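Local coordinates for devB protein (Vibrio cholerae O1 biovar eltor str. N16961, PDB 1Y89) that probably hydrolyses 6-phosphogluconolactone to 6-phosphogluconate in the pentose phosphate pathway, at residues A[19-24]-A[31-36]; A[63-68]-A[120-125]. All blocks are in the same frame, centred on the assembly; numbering follows the deposited sequence.

Interaction 1: A[19-24]-A[31-36]. With PE5 (3,6,9,12,15,18,21,24-octaoxahexacosan-1-ol), chain F.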
loop_
_atom_site.group_PDB
_atom_site.type_symbol
_atom_site.label_atom_id
_atom_site.label_comp_id
_atom_site.label_asym_id
_atom_site.label_seq_id
_atom_site.Cartn_x
_atom_site.Cartn_y
_atom_site.Cartn_z
ATOM N N ASP A 19 -10.396 2.801 8.475
ATOM C CA ASP A 19 -9.760 4.138 8.387
ATOM C C ASP A 19 -9.951 4.726 6.997
ATOM O O ASP A 19 -10.212 5.929 6.869
ATOM C CB ASP A 19 -8.291 4.118 8.775
ATOM C CG ASP A 19 -8.090 3.857 10.275
ATOM O OD1 ASP A 19 -9.039 4.083 11.067
ATOM O OD2 ASP A 19 -6.983 3.446 10.643
ATOM N N ASP A 20 -9.854 3.888 5.971
ATOM C CA ASP A 20 -10.059 4.365 4.594
ATOM C C ASP A 20 -11.522 4.782 4.400
ATOM O O ASP A 20 -11.790 5.812 3.796
ATOM C CB ASP A 20 -9.696 3.261 3.585
ATOM C CG ASP A 20 -8.209 3.171 3.321
ATOM O OD1 ASP A 20 -7.438 3.951 3.912
ATOM O OD2 ASP A 20 -7.794 2.311 2.526
HETATM N N MSE A 21 -12.451 3.980 4.927
HETATM C CA MSE A 21 -13.886 4.291 4.840
HETATM C C MSE A 21 -14.169 5.681 5.444
HETATM O O MSE A 21 -14.891 6.495 4.869
HETATM C CB MSE A 21 -14.689 3.201 5.563
HETATM C CG MSE A 21 -16.137 3.127 5.208
HETATM SE SE MSE A 21 -16.286 2.278 3.421
HETATM C CE MSE A 21 -16.134 0.500 3.838
ATOM N N LEU A 22 -13.620 5.922 6.628
ATOM C CA LEU A 22 -13.687 7.247 7.255
ATOM C C LEU A 22 -13.151 8.356 6.324
ATOM O O LEU A 22 -13.832 9.378 6.081
ATOM C CB LEU A 22 -12.898 7.240 8.582
ATOM C CG LEU A 22 -12.870 8.542 9.404
ATOM C CD1 LEU A 22 -14.276 9.054 9.655
ATOM C CD2 LEU A 22 -12.141 8.353 10.741
ATOM N N ALA A 23 -11.930 8.176 5.816
ATOM C CA ALA A 23 -11.312 9.209 4.969
ATOM C C ALA A 23 -12.126 9.456 3.691
ATOM O O ALA A 23 -12.346 10.604 3.288
ATOM C CB ALA A 23 -9.853 8.800 4.593
ATOM N N TYR A 24 -12.586 8.377 3.063
ATOM C CA TYR A 24 -13.468 8.521 1.901
ATOM C C TYR A 24 -14.680 9.387 2.242
ATOM O O TYR A 24 -15.046 10.258 1.454
ATOM C CB TYR A 24 -13.971 7.156 1.419
ATOM C CG TYR A 24 -13.024 6.417 0.490
ATOM C CD1 TYR A 24 -12.624 6.989 -0.742
ATOM C CD2 TYR A 24 -12.581 5.111 0.799
ATOM C CE1 TYR A 24 -11.778 6.280 -1.627
ATOM C CE2 TYR A 24 -11.730 4.406 -0.079
ATOM C CZ TYR A 24 -11.335 4.997 -1.280
ATOM O OH TYR A 24 -10.513 4.300 -2.152
ATOM N N VAL A 31 -19.168 8.805 -2.741
ATOM C CA VAL A 31 -18.166 7.758 -2.912
ATOM C C VAL A 31 -18.972 6.460 -3.040
ATOM O O VAL A 31 -19.781 6.126 -2.156
ATOM C CB VAL A 31 -17.184 7.672 -1.708
ATOM C CG1 VAL A 31 -16.154 6.506 -1.899
ATOM C CG2 VAL A 31 -16.484 9.035 -1.479
ATOM N N HIS A 32 -18.767 5.768 -4.160
ATOM C CA HIS A 32 -19.473 4.516 -4.440
ATOM C C HIS A 32 -18.594 3.328 -4.097
ATOM O O HIS A 32 -17.490 3.146 -4.694
ATOM C CB HIS A 32 -19.925 4.515 -5.895
ATOM C CG HIS A 32 -20.978 5.539 -6.153
ATOM N ND1 HIS A 32 -22.295 5.343 -5.789
ATOM C CD2 HIS A 32 -20.902 6.798 -6.661
ATOM C CE1 HIS A 32 -22.996 6.422 -6.103
ATOM N NE2 HIS A 32 -22.172 7.321 -6.637
ATOM N N ILE A 33 -19.090 2.530 -3.145
ATOM C CA ILE A 33 -18.352 1.408 -2.588
ATOM C C ILE A 33 -19.146 0.120 -2.833
ATOM O O ILE A 33 -20.348 0.057 -2.581
ATOM C CB ILE A 33 -18.039 1.609 -1.089
ATOM C CG1 ILE A 33 -17.175 2.899 -0.932
ATOM C CG2 ILE A 33 -17.309 0.325 -0.473
ATOM C CD1 ILE A 33 -17.151 3.445 0.429
ATOM N N SER A 34 -18.457 -0.888 -3.350
ATOM C CA SER A 34 -19.076 -2.191 -3.584
ATOM C C SER A 34 -18.649 -3.192 -2.482
ATOM O O SER A 34 -17.441 -3.402 -2.246
ATOM C CB SER A 34 -18.694 -2.704 -4.962
ATOM O OG SER A 34 -19.201 -4.024 -5.144
ATOM N N LEU A 35 -19.635 -3.833 -1.850
ATOM C CA LEU A 35 -19.388 -4.728 -0.720
ATOM C C LEU A 35 -19.516 -6.187 -1.104
ATOM O O LEU A 35 -20.444 -6.551 -1.808
ATOM C CB LEU A 35 -20.390 -4.438 0.399
ATOM C CG LEU A 35 -20.365 -3.030 1.022
ATOM C CD1 LEU A 35 -21.465 -2.898 2.070
ATOM C CD2 LEU A 35 -18.979 -2.774 1.684
ATOM N N SER A 36 -18.594 -7.008 -0.596
ATOM C CA SER A 36 -18.682 -8.463 -0.653
ATOM C C SER A 36 -19.272 -8.909 0.695
ATOM O O SER A 36 -19.371 -8.097 1.640
ATOM C CB SER A 36 -17.276 -9.056 -0.864
ATOM O OG SER A 36 -16.390 -8.451 0.054
HETATM O O1 PE5 F . -8.549 11.287 0.949
HETATM C C1 PE5 F . -9.086 10.195 0.189
HETATM C C2 PE5 F . -9.537 9.074 1.117
HETATM O O2 PE5 F . -9.196 7.801 0.569
HETATM C C3 PE5 F . -8.635 6.882 1.493
HETATM C C4 PE5 F . -8.121 5.711 0.692
HETATM O O3 PE5 F . -6.740 5.882 0.398
#
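Two apolar pairs join helix 10-25 to strand 31-35, Met21 with Ile33 and Tyr24 with Val31. Met21 is present as selenomethionine, a labelled residue, and its SE atom lies 3.3 Å from CD1 of Ile33, shorter than usual for van der Waals contact, so the exact distance is doubtful. The long chain bends at both chi2 (76°) and chi3 (81°), which swings the heavy atom toward the strand although the residue leaves the helix along its flank. Ile33 answers with its extended branch, presenting the terminal methyl. The second pair crosses at about a right angle: CG1 of Val31 approaches the tyrosine ring obliquely, 3.7 Å from Tyr24 CD1. The other valine methyl, CG2, rests 3.5 Å from the carbonyl O of Tyr24, so the beta-branched residue packs against ring and helix backbone together. Leu44 and Leu48 of helix 39-48 also touch Met21.

Helix 10-25 is the crossover connection of a beta-alpha-beta unit in a Rossmann-like fold, linking parallel strands 2-7 and 31-35, which are not neighbours in the sheet; the beta-branched Val31 and Ile33 suit the strand and turn methyl groups toward the helix.

The polar groups of the helix look elsewhere. Tyr24 OH is hydrogen-bonded to Arg186, whose guanidinium also forms a salt bridge with Asp20, so one arginine ties down both side chains.

On the side of the tyrosine ring away from Val31 lies the polyether PE5, probably picked up from the crystallisation medium. Its ether O2 sits over that face toward the rim, 3.7 Å from Tyr24 CE1. Carbon C2 of the polyether meets Ala23 CB at 3.5 Å, the small methyl allowing the chain close to the helix, while C4 lies 3.7 Å from CG of Asp20.

Interaction 2: A[63-68]-A[120-125]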
loop_
_atom_site.group_PDB
_atom_site.type_symbol
_atom_site.label_atom_id
_atom_site.label_comp_id
_atom_site.label_asym_id
_atom_site.label_seq_id
_atom_site.Cartn_x
_atom_site.Cartn_y
_atom_site.Cartn_z
ATOM N N HIS A 63 -22.019 5.540 -0.573
ATOM C CA HIS A 63 -23.066 4.757 -1.208
ATOM C C HIS A 63 -22.616 3.318 -1.270
ATOM O O HIS A 63 -21.523 3.035 -1.766
ATOM C CB HIS A 63 -23.350 5.296 -2.631
ATOM C CG HIS A 63 -24.016 6.636 -2.613
ATOM N ND1 HIS A 63 -25.360 6.803 -2.858
ATOM C CD2 HIS A 63 -23.539 7.859 -2.261
ATOM C CE1 HIS A 63 -25.671 8.086 -2.735
ATOM N NE2 HIS A 63 -24.584 8.745 -2.364
ATOM N N PHE A 64 -23.427 2.416 -0.739
ATOM C CA PHE A 64 -23.058 1.008 -0.728
ATOM C C PHE A 64 -23.840 0.235 -1.750
ATOM O O PHE A 64 -25.078 0.362 -1.836
ATOM C CB PHE A 64 -23.263 0.367 0.663
ATOM C CG PHE A 64 -22.283 0.850 1.678
ATOM C CD1 PHE A 64 -20.914 0.738 1.458
ATOM C CD2 PHE A 64 -22.718 1.422 2.850
ATOM C CE1 PHE A 64 -19.982 1.194 2.421
ATOM C CE2 PHE A 64 -21.798 1.885 3.810
ATOM C CZ PHE A 64 -20.429 1.769 3.587
ATOM N N TRP A 65 -23.085 -0.574 -2.498
ATOM C CA TRP A 65 -23.634 -1.479 -3.497
ATOM C C TRP A 65 -23.019 -2.836 -3.169
ATOM O O TRP A 65 -22.161 -2.906 -2.288
ATOM C CB TRP A 65 -23.221 -1.058 -4.906
ATOM C CG TRP A 65 -23.596 0.354 -5.269
ATOM C CD1 TRP A 65 -22.954 1.509 -4.858
ATOM C CD2 TRP A 65 -24.645 0.762 -6.136
ATOM N NE1 TRP A 65 -23.575 2.614 -5.409
ATOM C CE2 TRP A 65 -24.593 2.181 -6.221
ATOM C CE3 TRP A 65 -25.616 0.072 -6.876
ATOM C CZ2 TRP A 65 -25.487 2.915 -6.979
ATOM C CZ3 TRP A 65 -26.511 0.809 -7.643
ATOM C CH2 TRP A 65 -26.438 2.225 -7.686
ATOM N N TRP A 66 -23.484 -3.884 -3.845
ATOM C CA TRP A 66 -22.983 -5.247 -3.677
ATOM C C TRP A 66 -22.319 -5.776 -4.926
ATOM O O TRP A 66 -22.879 -5.621 -6.033
ATOM C CB TRP A 66 -24.106 -6.183 -3.176
ATOM C CG TRP A 66 -24.201 -6.037 -1.680
ATOM C CD1 TRP A 66 -23.625 -6.841 -0.728
ATOM C CD2 TRP A 66 -24.821 -4.962 -0.978
ATOM N NE1 TRP A 66 -23.866 -6.330 0.517
ATOM C CE2 TRP A 66 -24.586 -5.167 0.393
ATOM C CE3 TRP A 66 -25.548 -3.818 -1.386
ATOM C CZ2 TRP A 66 -25.089 -4.296 1.387
ATOM C CZ3 TRP A 66 -26.035 -2.944 -0.403
ATOM C CH2 TRP A 66 -25.783 -3.176 0.961
ATOM N N GLY A 67 -21.124 -6.378 -4.767
ATOM C CA GLY A 67 -20.487 -7.038 -5.929
ATOM C C GLY A 67 -21.308 -8.269 -6.344
ATOM O O GLY A 67 -21.313 -8.694 -7.500
ATOM N N ASP A 68 -21.983 -8.876 -5.380
ATOM C CA ASP A 68 -22.931 -9.957 -5.677
ATOM C C ASP A 68 -23.903 -10.094 -4.508
ATOM O O ASP A 68 -23.617 -9.617 -3.384
ATOM C CB ASP A 68 -22.203 -11.319 -5.992
ATOM C CG ASP A 68 -21.504 -11.944 -4.782
ATOM O OD1 ASP A 68 -20.800 -11.222 -4.030
ATOM O OD2 ASP A 68 -21.618 -13.187 -4.613
ATOM N N ALA A 120 -25.543 2.395 -13.686
ATOM C CA ALA A 120 -25.272 3.274 -14.815
ATOM C C ALA A 120 -25.879 4.653 -14.628
ATOM O O ALA A 120 -25.322 5.656 -15.134
ATOM C CB ALA A 120 -25.785 2.653 -16.149
ATOM N N HIS A 121 -27.029 4.713 -13.943
ATOM C CA HIS A 121 -27.741 5.981 -13.776
ATOM C C HIS A 121 -27.002 6.965 -12.854
ATOM O O HIS A 121 -26.865 8.138 -13.184
ATOM C CB HIS A 121 -29.186 5.791 -13.288
ATOM C CG HIS A 121 -29.967 7.071 -13.208
ATOM N ND1 HIS A 121 -30.250 7.843 -14.316
ATOM C CD2 HIS A 121 -30.513 7.720 -12.153
ATOM C CE1 HIS A 121 -30.962 8.897 -13.955
ATOM N NE2 HIS A 121 -31.121 8.856 -12.645
ATOM N N VAL A 122 -26.523 6.487 -11.721
ATOM C CA VAL A 122 -26.063 7.422 -10.702
ATOM C C VAL A 122 -24.566 7.451 -10.460
ATOM O O VAL A 122 -24.059 8.431 -9.905
ATOM C CB VAL A 122 -26.813 7.284 -9.358
ATOM C CG1 VAL A 122 -28.332 7.394 -9.580
ATOM C CG2 VAL A 122 -26.453 6.010 -8.636
ATOM N N ILE A 123 -23.861 6.409 -10.892
ATOM C CA ILE A 123 -22.403 6.384 -10.698
ATOM C C ILE A 123 -21.729 6.969 -11.938
ATOM O O ILE A 123 -22.010 6.532 -13.059
ATOM C CB ILE A 123 -21.863 4.942 -10.447
ATOM C CG1 ILE A 123 -22.631 4.258 -9.313
ATOM C CG2 ILE A 123 -20.344 4.967 -10.125
ATOM C CD1 ILE A 123 -22.274 2.748 -9.124
ATOM N N PRO A 124 -20.816 7.944 -11.756
ATOM C CA PRO A 124 -20.130 8.486 -12.943
ATOM C C PRO A 124 -19.523 7.362 -13.761
ATOM O O PRO A 124 -18.966 6.400 -13.202
ATOM C CB PRO A 124 -19.023 9.357 -12.341
ATOM C CG PRO A 124 -19.586 9.779 -10.994
ATOM C CD PRO A 124 -20.352 8.571 -10.506
ATOM N N THR A 125 -19.636 7.472 -15.083
ATOM C CA THR A 125 -19.202 6.405 -15.976
ATOM C C THR A 125 -17.958 6.797 -16.769
ATOM O O THR A 125 -17.604 7.984 -16.860
ATOM C CB THR A 125 -20.315 6.050 -16.962
ATOM O OG1 THR A 125 -20.700 7.245 -17.662
ATOM C CG2 THR A 125 -21.537 5.497 -16.213
#
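Trp65 uses its indole N-H to reach His32, donating from NE1 to ND1 of that imidazole, and the carbon parts of the same indole meet the end of helix 108-122. The bond gives a buried N-H its partner and restrains the rotation of the ring. Ile123 comes at the indole from the opposite direction and lays its CD1 methyl over one face, 3.8 Å from Trp65 CE2. The same methyl makes a CH-pi contact with the five-membered ring, 4.1 Å from its centroid and 26° off the ring normal. An extended side chain, with chi2 of 173°, carries this methyl out to the aromatic surface. Val122 works differently: its CG2 lies at the indole edge, in the ring plane, 3.6 Å from Trp65 CZ2. Face and edge are thus met by adjacent residues, one closing the helix and the next already out of helical geometry. A broad aromatic suits this place because it offers apolar surface to both, and it continues onto Ala118 and Met119 of the helix. His100 stacks on Trp65, and Phe132 meets it edge-to-face. Trp65 projects from strand 62-70 of the central sheet, so its packing against helix 108-122 is the sheet-to-helix layering of a Rossmann-like alpha/beta fold.

In the fold
Interactions 1 and 2 lie in series along the chain, their centres about 12 Å apart, and meet through neighbouring parallel strands of one sheet. Probable backbone hydrogen bonds join these strands: Leu35 N lies 2.7 Å from Trp65 O, and Val31 O lies 2.8 Å from His63 N. The contacts use opposite faces of the sheet. Val31 and Ile33 face helix 10-25, whereas His32, between them, lies on the other face, where it meets Trp65 and also touches Ile123. The bound polyether belongs to interaction 1, on the helix side, where it touches residues of 19-24; it does not contact the segments of interaction 2.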